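PDB 2JEM: endo-beta-1,4-glucanase from Bacillus licheniformis, which hydrolyses the beta-1,4-glucan backbone of plant cell-wall polysaccharides, xyloglucan in particular, as a family 12 glycoside hydrolase. Local coordinates for residues V122-S127 with W159-N164. The protein carries 1 engineered substitution. Sequence-based numbering, arbitrary orientation.
Sequences VSYSIS and WLNNTN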
loop_
_atom_site.group_PDB
_atom_site.type_symbol
_atom_site.label_atom_id
_atom_site.label_comp_id
_atom_site.label_asym_id
_atom_site.label_seq_id
_atom_site.Cartn_x
_atom_site.Cartn_y
_atom_site.Cartn_z
ATOM N N VAL A 122 0.459 -2.454 12.154
ATOM C CA VAL A 122 1.407 -1.390 11.879
ATOM C C VAL A 122 1.319 -0.325 12.974
ATOM O O VAL A 122 0.230 -0.007 13.435
ATOM C CB VAL A 122 1.233 -0.780 10.443
ATOM C CG1 VAL A 122 0.008 0.115 10.345
ATOM C CG2 VAL A 122 2.511 -0.018 10.029
ATOM N N SER A 123 2.479 0.182 13.394
ATOM C CA SER A 123 2.551 1.399 14.204
ATOM C C SER A 123 3.616 2.264 13.550
ATOM O O SER A 123 4.691 1.770 13.181
ATOM C CB SER A 123 2.939 1.084 15.628
ATOM O OG SER A 123 2.009 0.207 16.226
ATOM N N TYR A 124 3.324 3.539 13.372
ATOM C CA TYR A 124 4.258 4.401 12.665
ATOM C C TYR A 124 4.095 5.838 13.155
ATOM O O TYR A 124 3.134 6.170 13.865
ATOM C CB TYR A 124 4.004 4.312 11.145
ATOM C CG TYR A 124 2.748 5.046 10.761
ATOM C CD1 TYR A 124 1.489 4.420 10.864
ATOM C CD2 TYR A 124 2.802 6.376 10.327
ATOM C CE1 TYR A 124 0.330 5.092 10.541
ATOM C CE2 TYR A 124 1.628 7.073 9.999
ATOM C CZ TYR A 124 0.400 6.414 10.106
ATOM O OH TYR A 124 -0.742 7.110 9.795
ATOM N N SER A 125 5.044 6.687 12.775
ATOM C CA SER A 125 4.953 8.107 13.071
ATOM C C SER A 125 5.614 8.837 11.926
ATOM O O SER A 125 6.753 8.515 11.582
ATOM C CB SER A 125 5.679 8.443 14.365
ATOM O OG SER A 125 5.526 9.831 14.641
ATOM N N ILE A 126 4.870 9.755 11.315
ATOM C CA ILE A 126 5.389 10.662 10.293
ATOM C C ILE A 126 5.741 12.060 10.833
ATOM O O ILE A 126 4.959 12.690 11.562
ATOM C CB ILE A 126 4.395 10.792 9.083
ATOM C CG1 ILE A 126 4.243 9.447 8.345
ATOM C CG2 ILE A 126 4.857 11.875 8.083
ATOM C CD1 ILE A 126 3.092 9.461 7.279
ATOM N N SER A 127 6.903 12.563 10.422
ATOM C CA SER A 127 7.221 13.977 10.596
ATOM C C SER A 127 7.554 14.569 9.219
ATOM O O SER A 127 8.596 14.268 8.649
ATOM C CB SER A 127 8.401 14.153 11.557
ATOM O OG SER A 127 8.684 15.539 11.726
ATOM N N TRP A 159 -6.199 4.030 3.977
ATOM C CA TRP A 159 -5.410 5.182 4.409
ATOM C C TRP A 159 -5.521 5.405 5.918
ATOM O O TRP A 159 -6.622 5.667 6.461
ATOM C CB TRP A 159 -5.869 6.459 3.726
ATOM C CG TRP A 159 -5.860 6.528 2.249
ATOM C CD1 TRP A 159 -6.147 5.532 1.339
ATOM C CD2 TRP A 159 -5.634 7.712 1.486
ATOM N NE1 TRP A 159 -6.079 6.031 0.055
ATOM C CE2 TRP A 159 -5.782 7.368 0.117
ATOM C CE3 TRP A 159 -5.320 9.038 1.828
ATOM C CZ2 TRP A 159 -5.601 8.299 -0.920
ATOM C CZ3 TRP A 159 -5.157 9.978 0.801
ATOM C CH2 TRP A 159 -5.306 9.598 -0.566
ATOM N N LEU A 160 -4.384 5.342 6.586
ATOM C CA LEU A 160 -4.317 5.684 8.005
ATOM C C LEU A 160 -3.921 7.145 8.249
ATOM O O LEU A 160 -4.078 7.663 9.360
ATOM C CB LEU A 160 -3.347 4.748 8.715
ATOM C CG LEU A 160 -3.530 3.243 8.535
ATOM C CD1 LEU A 160 -2.428 2.557 9.362
ATOM C CD2 LEU A 160 -4.942 2.805 8.983
ATOM N N ASN A 161 -3.379 7.789 7.217
ATOM C CA ASN A 161 -3.085 9.217 7.294
ATOM C C ASN A 161 -3.447 9.838 5.960
ATOM O O ASN A 161 -3.093 9.289 4.920
ATOM C CB ASN A 161 -1.582 9.408 7.590
ATOM C CG ASN A 161 -1.149 10.878 7.608
ATOM O OD1 ASN A 161 -1.274 11.593 6.609
ATOM N ND2 ASN A 161 -0.666 11.337 8.768
ATOM N N ASN A 162 -4.168 10.954 5.989
ATOM C CA ASN A 162 -4.319 11.793 4.806
ATOM C C ASN A 162 -3.828 13.183 5.160
ATOM O O ASN A 162 -4.367 13.831 6.071
ATOM C CB ASN A 162 -5.784 11.836 4.338
ATOM C CG ASN A 162 -5.976 12.673 3.079
ATOM O OD1 ASN A 162 -5.002 13.097 2.453
ATOM N ND2 ASN A 162 -7.242 12.899 2.695
ATOM N N THR A 163 -2.793 13.636 4.457
ATOM C CA THR A 163 -2.270 14.988 4.688
ATOM C C THR A 163 -2.343 15.778 3.371
ATOM O O THR A 163 -1.474 15.674 2.512
ATOM C CB THR A 163 -0.866 14.941 5.356
ATOM O OG1 THR A 163 -0.989 14.345 6.648
ATOM C CG2 THR A 163 -0.250 16.380 5.503
ATOM N N ASN A 164 -3.450 16.513 3.214
ATOM C CA ASN A 164 -3.711 17.373 2.039
ATOM C C ASN A 164 -3.918 16.648 0.708
ATOM O O ASN A 164 -3.871 17.262 -0.383
ATOM C CB ASN A 164 -2.638 18.469 1.907
ATOM C CG ASN A 164 -2.358 19.181 3.219
ATOM O OD1 ASN A 164 -3.273 19.675 3.890
ATOM N ND2 ASN A 164 -1.080 19.254 3.590
HETATM O O HOH W 1 -0.393 9.577 11.176
#
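Tyr124 and Leu160 have the nearest CA atoms, 9.8 Å apart, where 122-127 on strand 118-128 meets 159-164 at the end of strand 154-163. The contact rests mainly on side chains. The chain of 159-164 turns a corner at Leu160, and Leu160 and Asn161 form a classic beta bulge opposite Ala134. Val122 CG1 meets Leu160 CD1 tip to tip at 3.6 Å. Leu160 CD1 also lies 3.9 Å from Tyr124 CE1, oblique to the ring. With CG set between the backbone N and the carbonyl carbon (chi1 74°), the Tyr124 ring points its OH at Asn161 CB, 3.3 Å away at the ring edge. A water links the side chains, 2.8 Å from Tyr124 OH and accepting from Asn161 ND2 at 3.0 Å. The other end of this amide, OD1, accepts from Thr163 OG1 at 2.8 Å, on a lone pair in the carbonyl plane. Held at both ends, the amide is probably fixed in its rotation. A leucine in place of Tyr124 would probably leave the water without its phenol partner and open a gap beside Leu160. Phe240 of strand 234-244 packs against Val122, Tyr124 and Leu160. The contact joins the two sheets of the family 12 beta-sandwich.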